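Local coordinates for protein Nup188 (Myceliophthora thermophila, PDB 4KF8) that is a scaffold nucleoporin of the nuclear pore complex, represented by its C-terminal domain, and shares structural and functional properties with nuclear transport receptors, at residues Y212-A216 with V284-E288. Residues are numbered along the deposited sequence; the frame is centred on the assembly and turned at random.
Sequences YAIWA and VALSE
Glu288 reaches across to Trp215 and takes the indole N-H on OE2, with NE1 and OE2 2.8 Å apart and an N-H...O angle of 152°. The carboxylate stands nearly perpendicular to the indole, yet OE2 lies close to the ring plane and receives the proton on its anti lone pair. Glu288 gets there on an extended chain, CG anti to the backbone N (chi1 -180°). Tyr212 OH is 3.2 Å from Glu288 OE1 and 3.4 Å from Val284 O; both hydrogen bonds are weak, and its one proton cannot be assigned to either. Arg255, in the loop after helix 246-254, is a long, weak ionic partner of OE2. With an alanine at Glu288 the buried indole N-H would probably lose its acceptor, and the tyrosine hydroxyl one of its two candidates. Both segments belong to long helices, 206-226 and 284-303, packed side by side, consistent with the alpha-solenoid architecture of scaffold nucleoporins; their local axes cross at 40°, 10.6 Å apart. The apolar packing is modest: Tyr212 CE2 rests obliquely against Val284 CG2 at 3.8 Å, while Ala216 CB meets Glu288 CB at 4.2 Å where the backbones come closest. Val199 and Pro201 also touch the Tyr212 side chain.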
ATOM      1  N   TYR A 212       9.176  -7.403  -4.451  1.00 63.27           N
ATOM      2  CA  TYR A 212       8.022  -8.104  -3.901  1.00 61.91           C
ATOM      3  C   TYR A 212       7.111  -7.154  -3.137  1.00 60.18           C
ATOM      4  O   TYR A 212       5.887  -7.272  -3.193  1.00 58.89           O
ATOM      5  CB  TYR A 212       8.449  -9.252  -2.985  1.00 62.06           C
ATOM      6  CG  TYR A 212       7.271 -10.019  -2.427  1.00 77.42           C
ATOM      7  CD1 TYR A 212       6.741 -11.106  -3.108  1.00 81.21           C
ATOM      8  CD2 TYR A 212       6.676  -9.644  -1.230  1.00 59.01           C
ATOM      9  CE1 TYR A 212       5.659 -11.800  -2.608  1.00 61.79           C
ATOM     10  CE2 TYR A 212       5.591 -10.328  -0.728  1.00 64.66           C
ATOM     11  CZ  TYR A 212       5.088 -11.407  -1.420  1.00 59.86           C
ATOM     12  OH  TYR A 212       4.012 -12.094  -0.918  1.00 59.59           O
ATOM     13  N   ALA A 213       7.721  -6.223  -2.412  1.00 58.67           N
ATOM     14  CA  ALA A 213       6.984  -5.254  -1.615  1.00 56.69           C
ATOM     15  C   ALA A 213       6.146  -4.343  -2.502  1.00103.90           C
ATOM     16  O   ALA A 213       5.023  -3.991  -2.158  1.00 55.75           O
ATOM     17  CB  ALA A 213       7.942  -4.434  -0.773  1.00 71.22           C
ATOM     18  N   ILE A 214       6.706  -3.972  -3.647  1.00 58.59           N
ATOM     19  CA  ILE A 214       6.027  -3.111  -4.604  1.00 59.32           C
ATOM     20  C   ILE A 214       4.817  -3.826  -5.212  1.00 64.98           C
ATOM     21  O   ILE A 214       3.752  -3.235  -5.387  1.00 60.63           O
ATOM     22  CB  ILE A 214       7.006  -2.659  -5.706  1.00 61.54           C
ATOM     23  CG1 ILE A 214       8.060  -1.722  -5.110  1.00 61.39           C
ATOM     24  CG2 ILE A 214       6.276  -1.968  -6.840  1.00 62.83           C
ATOM     25  CD1 ILE A 214       9.171  -1.358  -6.062  1.00 88.05           C
ATOM     26  N   TRP A 215       4.988  -5.109  -5.509  1.00 61.22           N
ATOM     27  CA  TRP A 215       3.929  -5.926  -6.088  1.00 61.05           C
ATOM     28  C   TRP A 215       2.851  -6.302  -5.067  1.00 65.07           C
ATOM     29  O   TRP A 215       1.659  -6.128  -5.321  1.00 63.74           O
ATOM     30  CB  TRP A 215       4.542  -7.177  -6.732  1.00 62.74           C
ATOM     31  CG  TRP A 215       3.632  -8.373  -6.829  1.00 66.32           C
ATOM     32  CD1 TRP A 215       3.535  -9.401  -5.935  1.00 63.09           C
ATOM     33  CD2 TRP A 215       2.720  -8.679  -7.891  1.00 64.36           C
ATOM     34  NE1 TRP A 215       2.610 -10.318  -6.367  1.00 63.28           N
ATOM     35  CE2 TRP A 215       2.096  -9.901  -7.565  1.00 72.74           C
ATOM     36  CE3 TRP A 215       2.366  -8.038  -9.082  1.00 76.03           C
ATOM     37  CZ2 TRP A 215       1.137 -10.493  -8.387  1.00 65.72           C
ATOM     38  CZ3 TRP A 215       1.413  -8.627  -9.898  1.00 74.93           C
ATOM     39  CH2 TRP A 215       0.811  -9.843  -9.545  1.00 66.94           C
ATOM     40  N   ALA A 216       3.274  -6.799  -3.909  1.00 62.68           N
ATOM     41  CA  ALA A 216       2.341  -7.295  -2.896  1.00 57.09           C
ATOM     42  C   ALA A 216       1.639  -6.186  -2.114  1.00 79.52           C
ATOM     43  O   ALA A 216       0.431  -6.243  -1.891  1.00 55.32           O
ATOM     44  CB  ALA A 216       3.052  -8.237  -1.945  1.00 56.81           C
ATOM     45  N   VAL A 284       2.767 -11.157   4.635  1.00 75.86           N
ATOM     46  CA  VAL A 284       2.539 -10.513   3.346  1.00 71.79           C
ATOM     47  C   VAL A 284       2.236 -11.537   2.252  1.00 79.28           C
ATOM     48  O   VAL A 284       1.561 -11.226   1.273  1.00 56.24           O
ATOM     49  CB  VAL A 284       3.746  -9.651   2.912  1.00 62.58           C
ATOM     50  CG1 VAL A 284       3.797  -8.359   3.714  1.00 62.73           C
ATOM     51  CG2 VAL A 284       5.044 -10.433   3.049  1.00 55.25           C
ATOM     52  N   ALA A 285       2.739 -12.755   2.427  1.00 57.46           N
ATOM     53  CA  ALA A 285       2.511 -13.824   1.467  1.00 59.35           C
ATOM     54  C   ALA A 285       1.051 -14.254   1.494  1.00 67.92           C
ATOM     55  O   ALA A 285       0.505 -14.695   0.487  1.00 73.75           O
ATOM     56  CB  ALA A 285       3.418 -15.004   1.765  1.00 93.16           C
ATOM     57  N   LEU A 286       0.426 -14.118   2.659  1.00 66.57           N
ATOM     58  CA  LEU A 286      -0.968 -14.497   2.832  1.00 68.39           C
ATOM     59  C   LEU A 286      -1.906 -13.435   2.270  1.00 58.38           C
ATOM     60  O   LEU A 286      -2.999 -13.750   1.805  1.00 81.74           O
ATOM     61  CB  LEU A 286      -1.276 -14.735   4.312  1.00 67.14           C
ATOM     62  CG  LEU A 286      -0.489 -15.855   4.995  1.00 68.35           C
ATOM     63  CD1 LEU A 286      -0.879 -15.980   6.460  1.00 60.36           C
ATOM     64  CD2 LEU A 286      -0.706 -17.166   4.270  1.00 67.08           C
ATOM     65  N   SER A 287      -1.473 -12.179   2.314  1.00 56.78           N
ATOM     66  CA  SER A 287      -2.289 -11.072   1.823  1.00 61.29           C
ATOM     67  C   SER A 287      -2.162 -10.928   0.313  1.00 59.00           C
ATOM     68  O   SER A 287      -3.095 -10.491  -0.359  1.00 58.22           O
ATOM     69  CB  SER A 287      -1.890  -9.764   2.506  1.00 54.38           C
ATOM     70  OG  SER A 287      -0.588  -9.363   2.121  1.00 81.19           O
ATOM     71  N   GLU A 288      -0.995 -11.290  -0.209  1.00 65.41           N
ATOM     72  CA  GLU A 288      -0.766 -11.310  -1.645  1.00 58.61           C
ATOM     73  C   GLU A 288      -1.727 -12.296  -2.294  1.00 78.67           C
ATOM     74  O   GLU A 288      -2.431 -11.966  -3.249  1.00 60.98           O
ATOM     75  CB  GLU A 288       0.672 -11.731  -1.942  1.00 59.25           C
ATOM     76  CG  GLU A 288       1.008 -11.780  -3.419  1.00 60.74           C
ATOM     77  CD  GLU A 288       2.071 -12.805  -3.738  1.00 62.30           C
ATOM     78  OE1 GLU A 288       2.227 -13.760  -2.950  1.00 66.12           O
ATOM     79  OE2 GLU A 288       2.750 -12.661  -4.776  1.00 63.47           O
TER